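Local structure of lectin CEL-IV, C-type (Cucumaria echinata, 3ALU) at residues E30-Q35 with F143-Q148. The protein binds galactose-containing sugars such as raffinose through a calcium ion, as a tetrameric C-type lectin from a sea cucumber. Sequence-based numbering, arbitrary orientation.
Sequences ENACRQ and FKYICQ
Cys-33 and Cys-147 adopt the same first torsion, each SG beside its own backbone N and anti to the carbonyl carbon (chi1 near -60°), and the two sulfurs meet between helix 26-33 and strand 143-148. The SG atoms of Cys-33 and Cys-147 are bonded at 2.1 Å, with a torsion of -81° about the S-S bond, close to the relaxed quarter turn of a disulfide. With the bridge in place the CA atoms of Cys-33 and Cys-147 lie 5.3 Å apart. Two residues earlier on the strand, Tyr-145 projects from the same side; with CG between its backbone N and carbonyl carbon (chi1 57°), its ring extends alongside the disulfide to the helix. SG of Cys-33 lies at the edge of this ring, 3.9 Å from CD2 of Tyr-145, a sulfur-aromatic contact. Farther out, the methyl CB of Ala-32 comes obliquely to the phenol end, 3.5 Å from OH of Tyr-145. That hydroxyl has its polar partner in Asn-22, while Phe-20 of the adjacent strand 15-21 meets the ring with its plane nearly parallel. The disulfide is the long-range one of the C-type lectin domain, tying its first helix to a strand near the domain's end. Between these two segments the link is thus covalent sulfur with apolar and sulfur-aromatic packing beside it, whereas polar bonds of Glu-30 to His-50 and Leu-51 tie the same helix to strand 45-51.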
loop_
_atom_site.group_PDB
_atom_site.type_symbol
_atom_site.label_atom_id
_atom_site.label_comp_id
_atom_site.label_asym_id
_atom_site.label_seq_id
_atom_site.Cartn_x
_atom_site.Cartn_y
_atom_site.Cartn_z
ATOM N N GLU A 30 -8.304 25.632 5.895
ATOM C CA GLU A 30 -9.252 24.518 5.858
ATOM C C GLU A 30 -9.828 24.322 4.424
ATOM O O GLU A 30 -9.874 23.206 3.906
ATOM C CB GLU A 30 -10.352 24.727 6.903
ATOM C CG GLU A 30 -11.493 23.709 6.835
ATOM C CD GLU A 30 -11.131 22.258 7.187
ATOM O OE1 GLU A 30 -11.979 21.414 6.875
ATOM O OE2 GLU A 30 -10.055 21.959 7.791
ATOM N N ASN A 31 -10.232 25.408 3.782
ATOM C CA ASN A 31 -10.793 25.277 2.437
ATOM C C ASN A 31 -9.767 24.759 1.436
ATOM O O ASN A 31 -10.115 23.999 0.527
ATOM C CB ASN A 31 -11.342 26.629 1.964
ATOM C CG ASN A 31 -12.207 26.498 0.718
ATOM O OD1 ASN A 31 -11.833 26.961 -0.364
ATOM N ND2 ASN A 31 -13.335 25.809 0.857
ATOM N N ALA A 32 -8.502 25.121 1.627
ATOM C CA ALA A 32 -7.408 24.632 0.768
ATOM C C ALA A 32 -7.333 23.102 0.907
ATOM O O ALA A 32 -7.243 22.362 -0.094
ATOM C CB ALA A 32 -6.088 25.296 1.146
ATOM N N CYS A 33 -7.397 22.611 2.148
ATOM C CA CYS A 33 -7.359 21.164 2.356
ATOM C C CYS A 33 -8.582 20.452 1.773
ATOM O O CYS A 33 -8.483 19.284 1.387
ATOM C CB CYS A 33 -7.224 20.860 3.866
ATOM S SG CYS A 33 -5.728 21.486 4.661
ATOM N N ARG A 34 -9.740 21.126 1.744
ATOM C CA ARG A 34 -10.966 20.548 1.204
ATOM C C ARG A 34 -10.942 20.393 -0.310
ATOM O O ARG A 34 -11.871 19.788 -0.861
ATOM C CB ARG A 34 -12.167 21.394 1.614
ATOM C CG ARG A 34 -12.512 21.264 3.093
ATOM C CD ARG A 34 -13.705 22.137 3.417
ATOM N NE ARG A 34 -13.960 22.072 4.857
ATOM C CZ ARG A 34 -14.997 22.636 5.454
ATOM N NH1 ARG A 34 -15.883 23.311 4.721
ATOM N NH2 ARG A 34 -15.145 22.524 6.778
ATOM N N GLN A 35 -9.918 20.946 -0.956
ATOM C CA GLN A 35 -9.764 20.809 -2.430
ATOM C C GLN A 35 -9.299 19.417 -2.799
ATOM O O GLN A 35 -9.451 18.976 -3.947
ATOM C CB GLN A 35 -8.815 21.863 -3.015
ATOM C CG GLN A 35 -9.213 23.304 -2.714
ATOM C CD GLN A 35 -10.671 23.563 -3.043
ATOM O OE1 GLN A 35 -11.073 23.444 -4.199
ATOM N NE2 GLN A 35 -11.483 23.884 -2.021
ATOM N N PHE A 143 -0.950 31.547 8.429
ATOM C CA PHE A 143 0.121 30.596 8.712
ATOM C C PHE A 143 0.219 29.495 7.622
ATOM O O PHE A 143 -0.731 29.247 6.870
ATOM C CB PHE A 143 -0.158 29.811 10.017
ATOM C CG PHE A 143 -0.121 30.606 11.302
ATOM C CD1 PHE A 143 -0.873 30.132 12.384
ATOM C CD2 PHE A 143 0.666 31.752 11.476
ATOM C CE1 PHE A 143 -0.835 30.769 13.629
ATOM C CE2 PHE A 143 0.667 32.437 12.718
ATOM C CZ PHE A 143 -0.101 31.942 13.776
ATOM N N LYS A 144 1.368 28.835 7.579
ATOM C CA LYS A 144 1.510 27.532 6.925
ATOM C C LYS A 144 0.530 26.557 7.623
ATOM O O LYS A 144 -0.001 26.860 8.719
ATOM C CB LYS A 144 2.918 27.038 7.104
ATOM C CG LYS A 144 3.962 27.988 6.429
ATOM C CD LYS A 144 5.302 27.303 6.361
ATOM C CE LYS A 144 6.326 28.172 5.560
ATOM N NZ LYS A 144 6.636 29.480 6.233
ATOM N N TYR A 145 0.285 25.405 7.002
ATOM C CA TYR A 145 -0.782 24.532 7.490
ATOM C C TYR A 145 -0.504 23.121 7.023
ATOM O O TYR A 145 0.144 22.907 6.000
ATOM C CB TYR A 145 -2.186 25.033 7.009
ATOM C CG TYR A 145 -2.312 25.158 5.481
ATOM C CD1 TYR A 145 -1.855 26.308 4.844
ATOM C CD2 TYR A 145 -2.900 24.149 4.721
ATOM C CE1 TYR A 145 -1.945 26.431 3.439
ATOM C CE2 TYR A 145 -3.011 24.268 3.319
ATOM C CZ TYR A 145 -2.509 25.423 2.711
ATOM O OH TYR A 145 -2.566 25.569 1.324
ATOM N N ILE A 146 -0.973 22.144 7.791
ATOM C CA ILE A 146 -0.908 20.740 7.395
ATOM C C ILE A 146 -2.282 20.214 7.060
ATOM O O ILE A 146 -3.228 20.303 7.850
ATOM C CB ILE A 146 -0.295 19.838 8.503
ATOM C CG1 ILE A 146 1.129 20.266 8.836
ATOM C CG2 ILE A 146 -0.321 18.384 8.125
ATOM C CD1 ILE A 146 1.528 19.865 10.259
ATOM N N CYS A 147 -2.400 19.670 5.849
ATOM C CA CYS A 147 -3.611 18.940 5.426
ATOM C C CYS A 147 -3.477 17.430 5.664
ATOM O O CYS A 147 -2.340 16.853 5.603
ATOM C CB CYS A 147 -3.893 19.161 3.921
ATOM S SG CYS A 147 -4.183 20.878 3.442
ATOM N N GLN A 148 -4.627 16.783 5.852
ATOM C CA GLN A 148 -4.720 15.322 5.817
ATOM C C GLN A 148 -5.693 14.958 4.692
ATOM O O GLN A 148 -6.701 15.627 4.494
ATOM C CB GLN A 148 -5.206 14.740 7.173
ATOM C CG GLN A 148 -6.626 15.092 7.465
ATOM C CD GLN A 148 -7.067 14.597 8.818
ATOM O OE1 GLN A 148 -6.272 14.568 9.748
ATOM N NE2 GLN A 148 -8.351 14.245 8.936
#